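Local structure of 2-(acetamidomethylene)succinate hydrolase (Mesorhizobium loti, 3KXP) at residues 61-75 / 91-105. The protein catalyses the last step of vitamin B6 degradation, hydrolysing (E)-2-(acetamidomethylene)succinate to succinic semialdehyde, acetate, ammonia and carbon dioxide. Numbering follows the deposited sequence.
Sequences NVREKGSGPLMLFFH and LSDRFTTIAVDQRGH
The selenomethionine side chain of M71 lays its terminal methyl over the centre of the F95 ring, with CE 3.5 Å from the ring centroid, a CH-pi and Met-aromatic contact. With CG anti to the backbone N (chi1 -169°), the extended chain brings SE against L91 CD1, and the bend at the last torsion turns CE over the F95 ring; I312 of helix 301-313 adjoins both M71 and F95. On the other face of the sheet, I98 fills the middle: its CB meets L72 CD2 at 3.6 Å, CG2 touches V62 CB, and CD1 lies beside the aliphatic part of E64, whose carboxylate pairs with R51 and R133. Strand 96-100 is flanked within the sheet by 61-65, antiparallel, and 70-74, parallel, the latter pairing closing the beta-alpha-beta crossover through helix 85-89 in this alpha/beta-hydrolase sheet. At the N61 end, ND2 donates to D101 OD1 (3.0 Å), approaching from above the carboxylate plane, while S81 holds OD2. Beyond the strands, H75 NE2 accepts a nearly straight bond from Q102 N (3.1 Å, 177°), and Q102 NE2 sits over the imidazole face, the amide helped into place by N147 ND2 bonding to OE1. Replacing H75 with an alanine is likely to leave Q102 N without this acceptor and to open a gap beside H105. An NE2 that accepts the Q102 N-H is consistent with a neutral imidazole, its proton probably on ND1.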
# COMPACT_ATOMS: atom_id res chain seq x y z
N ASN A 61 10.40 -27.34 9.37
CA ASN A 61 9.94 -27.11 10.73
C ASN A 61 9.12 -25.81 10.73
O ASN A 61 9.50 -24.84 10.06
CB ASN A 61 11.13 -26.95 11.68
CG ASN A 61 10.69 -26.75 13.12
OD1 ASN A 61 10.00 -27.60 13.68
ND2 ASN A 61 11.09 -25.63 13.73
N VAL A 62 8.00 -25.80 11.45
CA VAL A 62 7.16 -24.61 11.49
C VAL A 62 6.64 -24.35 12.90
O VAL A 62 6.68 -25.24 13.75
CB VAL A 62 5.96 -24.73 10.52
CG1 VAL A 62 6.46 -25.01 9.11
CG2 VAL A 62 5.02 -25.84 10.97
N ARG A 63 6.19 -23.12 13.14
CA ARG A 63 5.64 -22.70 14.42
C ARG A 63 4.24 -22.17 14.13
O ARG A 63 4.09 -21.21 13.37
CB ARG A 63 6.49 -21.57 15.02
CG ARG A 63 7.93 -21.94 15.27
CD ARG A 63 8.76 -20.73 15.66
NE ARG A 63 10.15 -21.09 15.97
CZ ARG A 63 10.59 -21.38 17.20
NH1 ARG A 63 9.76 -21.35 18.23
NH2 ARG A 63 11.87 -21.70 17.38
N GLU A 64 3.22 -22.79 14.72
CA GLU A 64 1.85 -22.39 14.45
C GLU A 64 1.10 -21.83 15.65
O GLU A 64 1.41 -22.16 16.79
CB GLU A 64 1.03 -23.58 13.94
CG GLU A 64 1.66 -24.38 12.83
CD GLU A 64 0.84 -25.63 12.50
OE1 GLU A 64 -0.36 -25.47 12.17
OE2 GLU A 64 1.39 -26.75 12.59
N LYS A 65 0.10 -21.02 15.35
CA LYS A 65 -0.75 -20.41 16.37
C LYS A 65 -1.91 -19.65 15.74
O LYS A 65 -1.78 -19.10 14.64
CB LYS A 65 0.06 -19.48 17.27
CG LYS A 65 -0.77 -18.85 18.37
CD LYS A 65 0.07 -18.03 19.33
CE LYS A 65 -0.82 -17.40 20.38
NZ LYS A 65 -1.68 -18.43 21.01
N GLY A 66 -3.04 -19.62 16.43
CA GLY A 66 -4.21 -18.92 15.94
C GLY A 66 -5.09 -19.68 14.98
O GLY A 66 -4.90 -20.87 14.72
N SER A 67 -6.08 -18.98 14.44
CA SER A 67 -7.02 -19.55 13.48
C SER A 67 -7.47 -18.44 12.54
O SER A 67 -7.41 -17.26 12.87
CB SER A 67 -8.23 -20.13 14.21
OG SER A 67 -8.87 -19.13 14.99
N GLY A 68 -7.94 -18.83 11.36
CA GLY A 68 -8.39 -17.84 10.39
C GLY A 68 -7.59 -18.02 9.12
O GLY A 68 -6.88 -19.01 8.98
N PRO A 69 -7.69 -17.09 8.16
CA PRO A 69 -6.93 -17.21 6.91
C PRO A 69 -5.45 -17.48 7.19
O PRO A 69 -4.91 -17.06 8.22
CB PRO A 69 -7.17 -15.86 6.23
CG PRO A 69 -8.54 -15.50 6.70
CD PRO A 69 -8.48 -15.84 8.17
N LEU A 70 -4.80 -18.19 6.28
CA LEU A 70 -3.40 -18.53 6.46
C LEU A 70 -2.43 -17.39 6.15
O LEU A 70 -2.55 -16.71 5.13
CB LEU A 70 -3.06 -19.74 5.59
CG LEU A 70 -1.63 -20.27 5.73
CD1 LEU A 70 -1.40 -20.76 7.16
CD2 LEU A 70 -1.40 -21.39 4.72
N MSE A 71 -1.47 -17.20 7.04
CA MSE A 71 -0.44 -16.18 6.87
C MSE A 71 0.91 -16.79 7.23
O MSE A 71 1.17 -17.11 8.40
CB MSE A 71 -0.73 -14.99 7.77
CG MSE A 71 0.13 -13.79 7.46
SE MSE A 71 -0.40 -12.24 8.49
CE MSE A 71 -1.95 -11.71 7.46
N LEU A 72 1.77 -16.96 6.23
CA LEU A 72 3.09 -17.56 6.43
C LEU A 72 4.22 -16.54 6.54
O LEU A 72 4.24 -15.56 5.79
CB LEU A 72 3.37 -18.53 5.28
CG LEU A 72 2.30 -19.61 5.09
CD1 LEU A 72 2.59 -20.44 3.85
CD2 LEU A 72 2.24 -20.49 6.33
N PHE A 73 5.15 -16.78 7.45
CA PHE A 73 6.28 -15.88 7.65
C PHE A 73 7.62 -16.54 7.33
O PHE A 73 7.93 -17.61 7.85
CB PHE A 73 6.30 -15.38 9.09
CG PHE A 73 5.08 -14.59 9.50
CD1 PHE A 73 3.86 -15.22 9.69
CD2 PHE A 73 5.18 -13.23 9.77
CE1 PHE A 73 2.74 -14.51 10.15
CE2 PHE A 73 4.06 -12.51 10.23
CZ PHE A 73 2.85 -13.15 10.42
N PHE A 74 8.43 -15.88 6.50
CA PHE A 74 9.73 -16.41 6.11
C PHE A 74 10.90 -15.49 6.46
O PHE A 74 11.00 -14.36 5.95
CB PHE A 74 9.73 -16.70 4.61
CG PHE A 74 8.59 -17.57 4.17
CD1 PHE A 74 7.32 -17.02 3.98
CD2 PHE A 74 8.77 -18.93 3.96
CE1 PHE A 74 6.25 -17.83 3.60
CE2 PHE A 74 7.70 -19.74 3.58
CZ PHE A 74 6.44 -19.19 3.39
N HIS A 75 11.80 -15.99 7.31
CA HIS A 75 12.97 -15.27 7.81
C HIS A 75 14.07 -14.96 6.77
O HIS A 75 14.03 -15.43 5.63
CB HIS A 75 13.59 -16.09 8.94
CG HIS A 75 14.11 -17.42 8.49
ND1 HIS A 75 15.29 -17.55 7.80
CD2 HIS A 75 13.55 -18.65 8.53
CE1 HIS A 75 15.44 -18.81 7.42
NE2 HIS A 75 14.40 -19.50 7.85
N LEU A 91 -1.29 -11.04 15.46
CA LEU A 91 -2.22 -11.31 14.37
C LEU A 91 -2.91 -12.66 14.49
O LEU A 91 -3.73 -13.01 13.64
CB LEU A 91 -1.47 -11.24 13.03
CG LEU A 91 -0.88 -9.88 12.64
CD1 LEU A 91 0.21 -10.06 11.59
CD2 LEU A 91 -1.98 -8.98 12.12
N SER A 92 -2.58 -13.39 15.55
CA SER A 92 -3.12 -14.73 15.81
C SER A 92 -4.63 -14.85 15.99
O SER A 92 -5.23 -15.86 15.60
CB SER A 92 -2.43 -15.35 17.02
OG SER A 92 -1.09 -15.66 16.72
N ASP A 93 -5.24 -13.84 16.60
CA ASP A 93 -6.67 -13.87 16.82
C ASP A 93 -7.49 -13.79 15.53
O ASP A 93 -8.65 -14.20 15.51
CB ASP A 93 -7.08 -12.73 17.76
CG ASP A 93 -6.21 -11.49 17.61
OD1 ASP A 93 -6.17 -10.90 16.51
OD2 ASP A 93 -5.56 -11.11 18.61
N ARG A 94 -6.88 -13.31 14.44
CA ARG A 94 -7.58 -13.16 13.16
C ARG A 94 -7.03 -14.04 12.05
O ARG A 94 -7.71 -14.28 11.05
CB ARG A 94 -7.52 -11.70 12.70
CG ARG A 94 -7.97 -10.68 13.73
CD ARG A 94 -7.32 -9.33 13.44
NE ARG A 94 -7.50 -8.95 12.04
CZ ARG A 94 -6.81 -8.02 11.41
NH1 ARG A 94 -5.86 -7.33 12.03
NH2 ARG A 94 -7.05 -7.79 10.13
N PHE A 95 -5.79 -14.50 12.19
CA PHE A 95 -5.18 -15.36 11.18
C PHE A 95 -4.46 -16.55 11.80
O PHE A 95 -4.08 -16.53 12.97
CB PHE A 95 -4.14 -14.61 10.33
CG PHE A 95 -4.62 -13.33 9.71
CD1 PHE A 95 -4.59 -12.14 10.43
CD2 PHE A 95 -5.06 -13.30 8.39
CE1 PHE A 95 -4.99 -10.95 9.85
CE2 PHE A 95 -5.47 -12.11 7.80
CZ PHE A 95 -5.43 -10.93 8.53
N THR A 96 -4.29 -17.59 10.98
CA THR A 96 -3.54 -18.77 11.38
C THR A 96 -2.12 -18.39 10.97
O THR A 96 -1.75 -18.48 9.80
CB THR A 96 -3.98 -20.03 10.59
OG1 THR A 96 -5.34 -20.37 10.92
CG2 THR A 96 -3.08 -21.21 10.93
N THR A 97 -1.34 -17.91 11.94
CA THR A 97 0.03 -17.49 11.69
C THR A 97 1.02 -18.64 11.82
O THR A 97 1.10 -19.29 12.87
CB THR A 97 0.45 -16.38 12.66
OG1 THR A 97 0.45 -16.89 14.00
CG2 THR A 97 -0.51 -15.20 12.58
N ILE A 98 1.79 -18.88 10.77
CA ILE A 98 2.78 -19.94 10.78
C ILE A 98 4.12 -19.43 10.26
O ILE A 98 4.21 -18.92 9.14
CB ILE A 98 2.33 -21.14 9.92
CG1 ILE A 98 1.03 -21.73 10.49
CG2 ILE A 98 3.41 -22.21 9.91
CD1 ILE A 98 0.49 -22.97 9.76
N ALA A 99 5.16 -19.56 11.08
CA ALA A 99 6.50 -19.14 10.69
C ALA A 99 7.22 -20.39 10.20
O ALA A 99 7.11 -21.45 10.82
CB ALA A 99 7.24 -18.53 11.88
N VAL A 100 7.97 -20.28 9.11
CA VAL A 100 8.65 -21.43 8.55
C VAL A 100 10.17 -21.37 8.58
O VAL A 100 10.77 -20.40 8.12
CB VAL A 100 8.25 -21.65 7.06
CG1 VAL A 100 8.90 -22.90 6.52
CG2 VAL A 100 6.73 -21.72 6.93
N ASP A 101 10.79 -22.42 9.11
CA ASP A 101 12.24 -22.50 9.10
C ASP A 101 12.47 -22.94 7.66
O ASP A 101 11.99 -24.00 7.26
CB ASP A 101 12.74 -23.57 10.07
CG ASP A 101 12.82 -23.06 11.49
OD1 ASP A 101 13.08 -23.87 12.41
OD2 ASP A 101 12.65 -21.83 11.69
N GLN A 102 13.16 -22.14 6.87
CA GLN A 102 13.36 -22.54 5.50
C GLN A 102 14.53 -23.50 5.34
O GLN A 102 15.37 -23.63 6.23
CB GLN A 102 13.51 -21.30 4.63
CG GLN A 102 12.27 -20.41 4.73
CD GLN A 102 12.46 -19.06 4.12
OE1 GLN A 102 12.15 -18.84 2.94
NE2 GLN A 102 13.00 -18.13 4.90
N ARG A 103 14.56 -24.21 4.21
CA ARG A 103 15.62 -25.17 3.95
C ARG A 103 17.00 -24.62 4.28
O ARG A 103 17.32 -23.47 3.96
CB ARG A 103 15.58 -25.63 2.50
CG ARG A 103 15.93 -24.55 1.48
CD ARG A 103 16.15 -25.19 0.13
NE ARG A 103 14.99 -25.98 -0.26
CZ ARG A 103 15.03 -27.02 -1.08
NH1 ARG A 103 13.91 -27.68 -1.38
NH2 ARG A 103 16.18 -27.43 -1.57
N GLY A 104 17.81 -25.46 4.92
CA GLY A 104 19.15 -25.07 5.30
C GLY A 104 19.19 -24.34 6.63
O GLY A 104 20.27 -24.10 7.17
N HIS A 105 18.02 -24.02 7.17
CA HIS A 105 17.94 -23.27 8.43
C HIS A 105 17.19 -23.98 9.55
O HIS A 105 16.55 -25.01 9.34
CB HIS A 105 17.26 -21.91 8.20
CG HIS A 105 17.88 -21.09 7.11
ND1 HIS A 105 17.82 -21.44 5.78
CD2 HIS A 105 18.51 -19.89 7.16
CE1 HIS A 105 18.39 -20.50 5.05
NE2 HIS A 105 18.82 -19.54 5.86
O HOH W 1 13.40 -22.20 14.56
O HOH W 2 10.35 -17.81 9.10